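ABC transporter (Caldanaerobius, PDB 4G68) probably serves as the extracellular solute-binding component of an ABC transporter that takes up sugars released from xylan in a thermophilic bacterium. Local coordinates at residues C[137-140]-C[144-147]; C[109-114]-C[322-327]; C[96-101]-C[337-342]; C[387-390]-C[394-397]. One frame throughout, in Å; residues are numbered along the deposited sequence.

Contact 1. Residues C[137-140]-C[144-147]; sequences DNVT and KIYG
The amide of Tyr146 donates to the carbonyl oxygen of Val139, N to O 3.0 Å, the one hydrogen bond between residues 137-140 and 144-147. It is fairly straight, 159° at the hydrogen, although the donor nitrogen is tilted 21° from the plane of the acceptor carbonyl. One step along, Thr140 and Ile145 form an antiparallel non-hydrogen-bonded pair with their CA atoms 4.5 Å apart. There the CA of Thr140 also makes a C-H...O contact with Lys144 O at 3.2 Å.

Side chains close up around this short hairpin. Methyl CG2 of Val139 comes within 4.0 Å of Ile145 CG2, the two side chains meeting at a slant, while the same CG2 lies 3.5 Å from Gly147 O. Thr140 and Ile145 project from one face of the sheet, and Ile145 CD1 ends 3.3 Å from Thr140 OG1. With OG1 beside the backbone N (chi1 -58°), that hydroxyl also reaches back to a hydrogen bond with Phe136 O. The Gly147 amide and carbonyl are buried by the contact and have no partner in the model.

Behind the first shell, a type I turn from Asp137 to Thr140 swings the chain into its strand, closed by Thr140 N to Asp137 O. Asn138 ND2 ties this turn to Thr319 O, and Asp120 takes the amide of Ile145 through OD2. Residues 144-147 begin the long strand 144-160, and Val139 leans on Ala322 of strand 317-325, its neighbour in the sheet.

Contact 2. Residues C[109-114]-C[322-327]; sequences PFVEAG and ALMVSA
Val111 CG2 and the CE methyl of Met324, a selenomethionine, meet at 4.2 Å where the short helix 108-112 faces strand 317-325. This is the buried side of a sparse interface between 109-114 and 322-327, which no hydrogen bond crosses. The Met324 chain is stretched out beyond CB, with chi2 -177° and chi3 173°, and that extension carries CE toward the helix. Phe99 and Thr101 of the adjoining strand also touch Met324, and Phe110, which falls just short of the strand segment, packs on Thr101 and on Lys87 and Ile90 of helix 79-91.

Helix 108-112 thus packs against the sheet in the alpha/beta architecture of the solute-binding protein family. It closes with a Schellman motif: Gly114 takes up positive phi (74°) after the helix, and its amide bonds to Val111 O at 3.1 Å.

Beyond this cap lies the solvent side. Gly114 is exposed and Ala327 partly so, with their CA atoms 7.0 Å apart, yet this end still has one close touch: the carbonyl oxygen of Gly114 meets the CB of Ala327 at 3.4 Å, a van der Waals contact at the place where the strand has given way to loop.

Contact 3. Residues C[96-101]-C[337-342]; sequences PDIFQT and RAAKYL
Strand 98-101 and helix 337-342 run in roughly the same direction, their axes inclined by 40° and approaching to 9.6 Å. The two backbones come nearest at Ile98 and Ala339, with CA atoms 6.6 Å apart. At that spacing side chains make the contact, and Ile98 is the strand residue that supplies all of it.

Both branches of Ile98 are used. Its CD1 reaches in between two helix residues a turn apart, 3.8 Å from the CB of Ala338 and 3.9 Å from CD1 of Leu342. The shorter branch, CG2, sits 4.2 Å from the CB of Ala339. CG1 lies beside the backbone N (chi1 -51°) and the chain then extends through chi2 157°, sending CD1 to Ala338 and Leu342 while CG2 faces Ala339. Ile98 and Leu342 cross at an angle, and the short side chains of Ala338 and Ala339 are consistent with the close approach.

Leu323 of strand 317-325 touches both Ile98 and Leu342, and Phe43 of strand 40-45 also packs on Ile98. The backbone of Ile98 is engaged in the sheet through bonds to Thr42 and Trp44. Helix 332-353 follows strand 317-325 in the chain and packs back on the sheet, as expected in the alpha/beta fold of a solute-binding protein.

Every residue that touches is buried and apolar, and no hydrogen bond crosses between the segments, so the helix is held to the sheet here by shape and van der Waals contact.

Contact 4. Residues C[387-390]-C[394-397]; sequences GSVP and IYLS
A short connection leads from the two-residue strand 388-389 into the short helix 392-395, and in this contact Tyr395, at the end of that helix, reaches back to Pro390. Pro390 directly follows the strand, its CA 5.9 Å from that of Tyr395. The proline ring carries much of the contact: its CD meets CD1 of Tyr395 at 3.8 Å, lying at the edge of the aromatic ring near its plane, while Pro390 CB lies 4.2 Å from the CG2 methyl of Ile394. Pro390 therefore fits against two consecutive helix residues, with its side chain set at a slant to that of Tyr395.

The strand preceding it is tied to the rest of the protein by backbone bonds from Gly387 to Tyr315 and from Val389 to Tyr315 and Gly317. Just past Tyr395 the helix ends, Leu396 being the first residue to leave helical backbone angles.

Tyr395 has its CG anti to the backbone N (chi1 -168°), and this directs the ring back toward the strand, where Val389 CG2 also approaches Tyr395 CD1 at 4.2 Å. Its hydroxyl, at the far end of the ring, makes a weak hydrogen bond to Asn225 ND2. Leu224 of helix 217-224 also touches the Tyr395 side chain, and Val389 touches Thr220 and Arg221 of that helix.

In the fold
Contacts 1, 2 and 3 gather on one sheet: strand 317-325 lies next to both strand 144-160 and strand 98-102, and Tyr146 of contact 1 packs on Val111 and Met324 of contact 2. Contact 3 is fully buried and wholly apolar, with its helix set against the sheet. Contact 2, about 12 Å from it between centres, is just as poor in hydrogen bonds but opens to solvent at one end. Contact 1 alone has a backbone hydrogen bond across its segments. Contact 4 stands apart, a partly buried local strand-to-helix connection, proline against tyrosine, touching contact 2 through Pro109 and Ser397.

Contact 1. Residues C[137-140]-C[144-147]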
loop_
_atom_site.group_PDB
_atom_site.type_symbol
_atom_site.label_atom_id
_atom_site.label_comp_id
_atom_site.label_asym_id
_atom_site.label_seq_id
_atom_site.Cartn_x
_atom_site.Cartn_y
_atom_site.Cartn_z
ATOM N N ASP C 137 -15.446 6.615 -1.511
ATOM C CA ASP C 137 -15.645 6.513 -0.039
ATOM C C ASP C 137 -14.477 7.091 0.794
ATOM O O ASP C 137 -14.705 7.872 1.725
ATOM C CB ASP C 137 -15.904 5.062 0.386
ATOM C CG ASP C 137 -17.112 4.451 -0.327
ATOM O OD1 ASP C 137 -17.803 5.184 -1.066
ATOM O OD2 ASP C 137 -17.368 3.238 -0.134
ATOM N N ASN C 138 -13.237 6.697 0.479
ATOM C CA ASN C 138 -12.110 7.151 1.290
ATOM C C ASN C 138 -11.736 8.632 1.141
ATOM O O ASN C 138 -11.255 9.217 2.104
ATOM C CB ASN C 138 -10.897 6.252 1.098
ATOM C CG ASN C 138 -11.008 4.982 1.897
ATOM O OD1 ASN C 138 -11.399 5.028 3.035
ATOM N ND2 ASN C 138 -10.651 3.842 1.297
ATOM N N VAL C 139 -11.978 9.218 -0.034
ATOM C CA VAL C 139 -11.781 10.641 -0.280
ATOM C C VAL C 139 -12.983 11.514 0.166
ATOM O O VAL C 139 -12.973 12.715 -0.028
ATOM C CB VAL C 139 -11.434 10.937 -1.773
ATOM C CG1 VAL C 139 -10.131 10.232 -2.196
ATOM C CG2 VAL C 139 -12.579 10.528 -2.698
ATOM N N THR C 140 -13.999 10.889 0.776
ATOM C CA THR C 140 -15.177 11.594 1.275
ATOM C C THR C 140 -14.954 11.922 2.774
ATOM O O THR C 140 -14.663 11.038 3.586
ATOM C CB THR C 140 -16.483 10.763 1.103
ATOM O OG1 THR C 140 -16.670 10.447 -0.285
ATOM C CG2 THR C 140 -17.720 11.558 1.583
ATOM N N LYS C 144 -18.554 15.195 1.800
ATOM C CA LYS C 144 -18.071 15.966 0.669
ATOM C C LYS C 144 -16.851 15.277 0.104
ATOM O O LYS C 144 -16.148 14.572 0.842
ATOM C CB LYS C 144 -17.721 17.386 1.130
ATOM C CG LYS C 144 -18.945 18.172 1.606
ATOM C CD LYS C 144 -18.586 19.492 2.284
ATOM C CE LYS C 144 -17.950 19.277 3.655
ATOM N NZ LYS C 144 -18.938 18.948 4.724
ATOM N N ILE C 145 -16.588 15.484 -1.189
ATOM C CA ILE C 145 -15.495 14.800 -1.846
ATOM C C ILE C 145 -14.309 15.762 -1.930
ATOM O O ILE C 145 -14.472 16.929 -2.361
ATOM C CB ILE C 145 -15.826 14.411 -3.295
ATOM C CG1 ILE C 145 -17.121 13.599 -3.386
ATOM C CG2 ILE C 145 -14.603 13.756 -3.971
ATOM C CD1 ILE C 145 -16.967 12.155 -3.135
ATOM N N TYR C 146 -13.124 15.255 -1.577
ATOM C CA TYR C 146 -11.869 16.039 -1.613
ATOM C C TYR C 146 -10.698 15.503 -2.479
ATOM O O TYR C 146 -9.574 16.041 -2.397
ATOM C CB TYR C 146 -11.330 16.247 -0.174
ATOM C CG TYR C 146 -12.182 17.202 0.608
ATOM C CD1 TYR C 146 -11.977 18.581 0.505
ATOM C CD2 TYR C 146 -13.234 16.738 1.384
ATOM C CE1 TYR C 146 -12.782 19.461 1.201
ATOM C CE2 TYR C 146 -14.038 17.604 2.093
ATOM C CZ TYR C 146 -13.805 18.960 2.012
ATOM O OH TYR C 146 -14.595 19.857 2.717
ATOM N N GLY C 147 -10.949 14.501 -3.321
ATOM C CA GLY C 147 -9.882 13.916 -4.114
ATOM C C GLY C 147 -10.458 13.081 -5.256
ATOM O O GLY C 147 -11.626 12.707 -5.216
#

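Contact 2. Residues C[109-114]-C[322-327]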
loop_
_atom_site.group_PDB
_atom_site.type_symbol
_atom_site.label_atom_id
_atom_site.label_comp_id
_atom_site.label_asym_id
_atom_site.label_seq_id
_atom_site.Cartn_x
_atom_site.Cartn_y
_atom_site.Cartn_z
ATOM N N PRO C 109 -6.223 15.307 8.138
ATOM C CA PRO C 109 -5.678 16.589 8.635
ATOM C C PRO C 109 -5.654 17.704 7.602
ATOM O O PRO C 109 -6.032 18.851 7.938
ATOM C CB PRO C 109 -4.227 16.240 9.015
ATOM C CG PRO C 109 -4.279 14.790 9.373
ATOM C CD PRO C 109 -5.301 14.185 8.453
ATOM N N PHE C 110 -5.189 17.393 6.385
ATOM C CA PHE C 110 -5.168 18.383 5.270
ATOM C C PHE C 110 -6.578 18.900 4.971
ATOM O O PHE C 110 -6.797 20.081 4.687
ATOM C CB PHE C 110 -4.646 17.779 3.957
ATOM C CG PHE C 110 -3.404 16.916 4.089
ATOM C CD1 PHE C 110 -2.447 17.149 5.084
ATOM C CD2 PHE C 110 -3.160 15.903 3.146
ATOM C CE1 PHE C 110 -1.304 16.341 5.181
ATOM C CE2 PHE C 110 -2.020 15.096 3.229
ATOM C CZ PHE C 110 -1.085 15.323 4.246
ATOM N N VAL C 111 -7.531 17.978 4.990
ATOM C CA VAL C 111 -8.890 18.296 4.628
ATOM C C VAL C 111 -9.463 19.157 5.719
ATOM O O VAL C 111 -10.002 20.214 5.414
ATOM C CB VAL C 111 -9.771 17.034 4.366
ATOM C CG1 VAL C 111 -11.213 17.459 4.166
ATOM C CG2 VAL C 111 -9.228 16.311 3.131
ATOM N N GLU C 112 -9.304 18.728 6.977
ATOM C CA GLU C 112 -9.840 19.486 8.122
ATOM C C GLU C 112 -9.215 20.870 8.297
ATOM O O GLU C 112 -9.872 21.807 8.758
ATOM C CB GLU C 112 -9.705 18.679 9.409
ATOM C CG GLU C 112 -10.629 17.467 9.415
ATOM C CD GLU C 112 -10.797 16.869 10.804
ATOM O OE1 GLU C 112 -10.012 17.251 11.724
ATOM O OE2 GLU C 112 -11.730 16.034 10.980
ATOM N N ALA C 113 -7.956 21.004 7.910
ATOM C CA ALA C 113 -7.270 22.299 7.977
ATOM C C ALA C 113 -7.655 23.268 6.858
ATOM O O ALA C 113 -7.075 24.345 6.785
ATOM C CB ALA C 113 -5.757 22.103 7.977
ATOM N N GLY C 114 -8.582 22.887 5.981
ATOM C CA GLY C 114 -9.041 23.764 4.861
ATOM C C GLY C 114 -8.029 23.892 3.724
ATOM O O GLY C 114 -8.008 24.897 2.980
ATOM N N ALA C 322 -4.980 8.453 -4.255
ATOM C CA ALA C 322 -5.793 9.553 -4.828
ATOM C C ALA C 322 -4.895 10.749 -5.197
ATOM O O ALA C 322 -3.734 10.824 -4.749
ATOM C CB ALA C 322 -6.923 9.986 -3.904
ATOM N N LEU C 323 -5.445 11.618 -6.057
ATOM C CA LEU C 323 -4.881 12.945 -6.365
ATOM C C LEU C 323 -5.744 14.019 -5.698
ATOM O O LEU C 323 -6.960 13.967 -5.797
ATOM C CB LEU C 323 -4.812 13.195 -7.878
ATOM C CG LEU C 323 -4.062 12.137 -8.709
ATOM C CD1 LEU C 323 -4.011 12.503 -10.181
ATOM C CD2 LEU C 323 -2.650 11.943 -8.161
HETATM N N MSE C 324 -5.095 14.985 -5.029
HETATM C CA MSE C 324 -5.828 16.134 -4.431
HETATM C C MSE C 324 -5.350 17.417 -5.087
HETATM O O MSE C 324 -4.220 17.499 -5.581
HETATM C CB MSE C 324 -5.641 16.094 -2.926
HETATM C CG MSE C 324 -6.582 15.041 -2.339
HETATM SE SE MSE C 324 -6.359 15.120 -0.374
HETATM C CE MSE C 324 -7.830 13.876 -0.010
ATOM N N VAL C 325 -6.245 18.400 -5.115
ATOM C CA VAL C 325 -5.988 19.735 -5.616
ATOM C C VAL C 325 -5.930 20.656 -4.391
ATOM O O VAL C 325 -6.858 20.687 -3.566
ATOM C CB VAL C 325 -7.145 20.200 -6.563
ATOM C CG1 VAL C 325 -7.026 21.692 -6.894
ATOM C CG2 VAL C 325 -7.163 19.356 -7.865
ATOM N N SER C 326 -4.865 21.437 -4.314
ATOM C CA SER C 326 -4.713 22.404 -3.206
ATOM C C SER C 326 -5.785 23.494 -3.196
ATOM O O SER C 326 -6.165 23.983 -4.250
ATOM C CB SER C 326 -3.335 23.029 -3.255
ATOM O OG SER C 326 -2.434 22.058 -2.759
ATOM N N ALA C 327 -6.248 23.875 -1.996
ATOM C CA ALA C 327 -7.333 24.863 -1.858
ATOM C C ALA C 327 -6.861 26.214 -2.408
ATOM O O ALA C 327 -7.652 26.961 -2.981
ATOM C CB ALA C 327 -7.756 24.999 -0.379
#

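Contact 3. Residues C[96-101]-C[337-342]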
loop_
_atom_site.group_PDB
_atom_site.type_symbol
_atom_site.label_atom_id
_atom_site.label_comp_id
_atom_site.label_asym_id
_atom_site.label_seq_id
_atom_site.Cartn_x
_atom_site.Cartn_y
_atom_site.Cartn_z
ATOM N N PRO C 96 1.700 21.953 -4.166
ATOM C CA PRO C 96 1.498 22.058 -5.595
ATOM C C PRO C 96 0.030 22.112 -5.903
ATOM O O PRO C 96 -0.780 21.882 -5.026
ATOM C CB PRO C 96 2.045 20.737 -6.125
ATOM C CG PRO C 96 1.696 19.759 -5.039
ATOM C CD PRO C 96 1.979 20.540 -3.766
ATOM N N ASP C 97 -0.288 22.440 -7.148
ATOM C CA ASP C 97 -1.672 22.475 -7.622
ATOM C C ASP C 97 -2.295 21.109 -7.433
ATOM O O ASP C 97 -3.411 21.000 -6.892
ATOM C CB ASP C 97 -1.678 22.815 -9.126
ATOM C CG ASP C 97 -1.198 24.214 -9.407
ATOM O OD1 ASP C 97 -1.907 25.180 -8.980
ATOM O OD2 ASP C 97 -0.101 24.341 -10.003
ATOM N N ILE C 98 -1.546 20.068 -7.858
ATOM C CA ILE C 98 -2.005 18.677 -7.759
ATOM C C ILE C 98 -0.980 17.819 -7.042
ATOM O O ILE C 98 0.210 17.907 -7.331
ATOM C CB ILE C 98 -2.237 18.020 -9.139
ATOM C CG1 ILE C 98 -3.131 18.883 -10.028
ATOM C CG2 ILE C 98 -2.914 16.676 -8.952
ATOM C CD1 ILE C 98 -2.971 18.626 -11.496
ATOM N N PHE C 99 -1.440 17.019 -6.103
ATOM C CA PHE C 99 -0.556 16.139 -5.357
ATOM C C PHE C 99 -1.143 14.758 -5.128
ATOM O O PHE C 99 -2.317 14.637 -4.751
ATOM C CB PHE C 99 -0.098 16.788 -4.022
ATOM C CG PHE C 99 -1.195 17.003 -2.997
ATOM C CD1 PHE C 99 -1.472 16.040 -1.991
ATOM C CD2 PHE C 99 -1.909 18.190 -2.989
ATOM C CE1 PHE C 99 -2.469 16.262 -1.046
ATOM C CE2 PHE C 99 -2.895 18.419 -2.048
ATOM C CZ PHE C 99 -3.165 17.465 -1.063
ATOM N N GLN C 100 -0.298 13.734 -5.308
ATOM C CA GLN C 100 -0.656 12.362 -4.964
ATOM C C GLN C 100 -0.828 12.242 -3.460
ATOM O O GLN C 100 -0.126 12.915 -2.714
ATOM C CB GLN C 100 0.471 11.423 -5.418
ATOM C CG GLN C 100 0.249 9.925 -5.104
ATOM C CD GLN C 100 1.316 9.013 -5.766
ATOM O OE1 GLN C 100 2.253 9.505 -6.370
ATOM N NE2 GLN C 100 1.179 7.686 -5.616
ATOM N N THR C 101 -1.786 11.440 -3.002
ATOM C CA THR C 101 -1.934 11.241 -1.543
ATOM C C THR C 101 -2.497 9.833 -1.250
ATOM O O THR C 101 -2.734 9.038 -2.198
ATOM C CB THR C 101 -2.804 12.334 -0.915
ATOM O OG1 THR C 101 -2.561 12.426 0.494
ATOM C CG2 THR C 101 -4.286 12.056 -1.195
ATOM N N ARG C 337 -9.276 19.608 -13.882
ATOM C CA ARG C 337 -9.390 18.962 -15.185
ATOM C C ARG C 337 -8.210 18.047 -15.426
ATOM O O ARG C 337 -8.383 16.851 -15.808
ATOM C CB ARG C 337 -9.547 19.943 -16.353
ATOM C CG ARG C 337 -9.857 19.251 -17.682
ATOM C CD ARG C 337 -10.309 20.247 -18.757
ATOM N NE ARG C 337 -9.267 21.241 -19.005
ATOM C CZ ARG C 337 -8.358 21.155 -19.973
ATOM N NH1 ARG C 337 -8.377 20.115 -20.800
ATOM N NH2 ARG C 337 -7.459 22.113 -20.109
ATOM N N ALA C 338 -7.023 18.603 -15.183
ATOM C CA ALA C 338 -5.817 17.821 -15.206
ATOM C C ALA C 338 -5.819 16.667 -14.258
ATOM O O ALA C 338 -5.386 15.601 -14.641
ATOM C CB ALA C 338 -4.609 18.709 -14.926
ATOM N N ALA C 339 -6.202 16.896 -12.992
ATOM C CA ALA C 339 -6.218 15.817 -11.991
ATOM C C ALA C 339 -7.093 14.668 -12.529
ATOM O O ALA C 339 -6.627 13.501 -12.562
ATOM C CB ALA C 339 -6.726 16.291 -10.629
ATOM N N LYS C 340 -8.312 14.990 -12.987
ATOM C CA LYS C 340 -9.175 13.962 -13.617
ATOM C C LYS C 340 -8.508 13.119 -14.696
ATOM O O LYS C 340 -8.667 11.871 -14.726
ATOM C CB LYS C 340 -10.396 14.603 -14.218
ATOM C CG LYS C 340 -11.428 14.949 -13.192
ATOM C CD LYS C 340 -12.694 15.443 -13.872
ATOM C CE LYS C 340 -13.296 16.626 -13.169
ATOM N NZ LYS C 340 -14.616 16.989 -13.767
ATOM N N TYR C 341 -7.784 13.788 -15.579
ATOM C CA TYR C 341 -6.998 13.108 -16.648
ATOM C C TYR C 341 -5.826 12.311 -16.040
ATOM O O TYR C 341 -5.645 11.160 -16.314
ATOM C CB TYR C 341 -6.504 14.122 -17.715
ATOM C CG TYR C 341 -5.387 13.625 -18.608
ATOM C CD1 TYR C 341 -5.677 13.121 -19.885
ATOM C CD2 TYR C 341 -4.034 13.694 -18.200
ATOM C CE1 TYR C 341 -4.667 12.681 -20.739
ATOM C CE2 TYR C 341 -3.020 13.229 -19.032
ATOM C CZ TYR C 341 -3.343 12.736 -20.301
ATOM O OH TYR C 341 -2.369 12.283 -21.185
ATOM N N LEU C 342 -5.048 12.938 -15.196
ATOM C CA LEU C 342 -3.902 12.252 -14.601
ATOM C C LEU C 342 -4.306 10.992 -13.824
ATOM O O LEU C 342 -3.618 9.960 -13.920
ATOM C CB LEU C 342 -3.232 13.202 -13.643
ATOM C CG LEU C 342 -2.478 14.343 -14.316
ATOM C CD1 LEU C 342 -1.944 15.232 -13.200
ATOM C CD2 LEU C 342 -1.352 13.740 -15.217
#

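Contact 4. Residues C[387-390]-C[394-397]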
loop_
_atom_site.group_PDB
_atom_site.type_symbol
_atom_site.label_atom_id
_atom_site.label_comp_id
_atom_site.label_asym_id
_atom_site.label_seq_id
_atom_site.Cartn_x
_atom_site.Cartn_y
_atom_site.Cartn_z
ATOM N N GLY C 387 -14.307 -8.532 3.697
ATOM C CA GLY C 387 -14.039 -7.114 3.878
ATOM C C GLY C 387 -12.553 -6.733 3.796
ATOM O O GLY C 387 -11.696 -7.534 3.427
ATOM N N SER C 388 -12.235 -5.486 4.151
ATOM C CA SER C 388 -10.876 -5.042 4.022
ATOM C C SER C 388 -10.782 -3.764 4.802
ATOM O O SER C 388 -11.806 -3.146 5.082
ATOM C CB SER C 388 -10.513 -4.788 2.545
ATOM O OG SER C 388 -11.129 -3.576 2.068
ATOM N N VAL C 389 -9.552 -3.389 5.134
ATOM C CA VAL C 389 -9.266 -2.185 5.925
ATOM C C VAL C 389 -7.872 -1.693 5.541
ATOM O O VAL C 389 -6.976 -2.510 5.303
ATOM C CB VAL C 389 -9.366 -2.491 7.445
ATOM C CG1 VAL C 389 -8.197 -3.372 7.927
ATOM C CG2 VAL C 389 -9.533 -1.190 8.247
ATOM N N PRO C 390 -7.679 -0.363 5.401
ATOM C CA PRO C 390 -6.318 0.101 4.979
ATOM C C PRO C 390 -5.239 -0.170 6.018
ATOM O O PRO C 390 -5.546 -0.393 7.202
ATOM C CB PRO C 390 -6.503 1.627 4.789
ATOM C CG PRO C 390 -7.999 1.814 4.544
ATOM C CD PRO C 390 -8.657 0.755 5.419
ATOM N N ILE C 394 -1.791 4.449 7.161
ATOM C CA ILE C 394 -2.705 5.239 6.289
ATOM C C ILE C 394 -4.020 5.507 6.986
ATOM O O ILE C 394 -4.713 6.459 6.588
ATOM C CB ILE C 394 -3.123 4.484 5.018
ATOM C CG1 ILE C 394 -1.962 4.313 4.058
ATOM C CG2 ILE C 394 -4.328 5.159 4.309
ATOM C CD1 ILE C 394 -2.342 3.457 2.858
ATOM N N TYR C 395 -4.444 4.622 7.914
ATOM C CA TYR C 395 -5.790 4.753 8.574
ATOM C C TYR C 395 -5.681 5.722 9.787
ATOM O O TYR C 395 -6.498 6.623 9.968
ATOM C CB TYR C 395 -6.398 3.376 8.988
ATOM C CG TYR C 395 -7.879 3.373 9.409
ATOM C CD1 TYR C 395 -8.879 2.988 8.494
ATOM C CD2 TYR C 395 -8.279 3.768 10.697
ATOM C CE1 TYR C 395 -10.240 2.989 8.841
ATOM C CE2 TYR C 395 -9.633 3.786 11.070
ATOM C CZ TYR C 395 -10.605 3.366 10.146
ATOM O OH TYR C 395 -11.954 3.359 10.506
ATOM N N LEU C 396 -4.668 5.524 10.620
ATOM C CA LEU C 396 -4.333 6.465 11.662
ATOM C C LEU C 396 -3.592 7.602 11.007
ATOM O O LEU C 396 -3.174 7.470 9.860
ATOM C CB LEU C 396 -3.431 5.762 12.684
ATOM C CG LEU C 396 -4.021 4.494 13.302
ATOM C CD1 LEU C 396 -2.969 3.689 14.064
ATOM C CD2 LEU C 396 -5.196 4.815 14.250
ATOM N N SER C 397 -3.423 8.721 11.715
ATOM C CA SER C 397 -2.583 9.810 11.179
ATOM C C SER C 397 -1.648 10.309 12.257
ATOM O O SER C 397 -1.803 9.949 13.427
ATOM C CB SER C 397 -3.416 10.980 10.643
ATOM O OG SER C 397 -4.464 11.304 11.545
#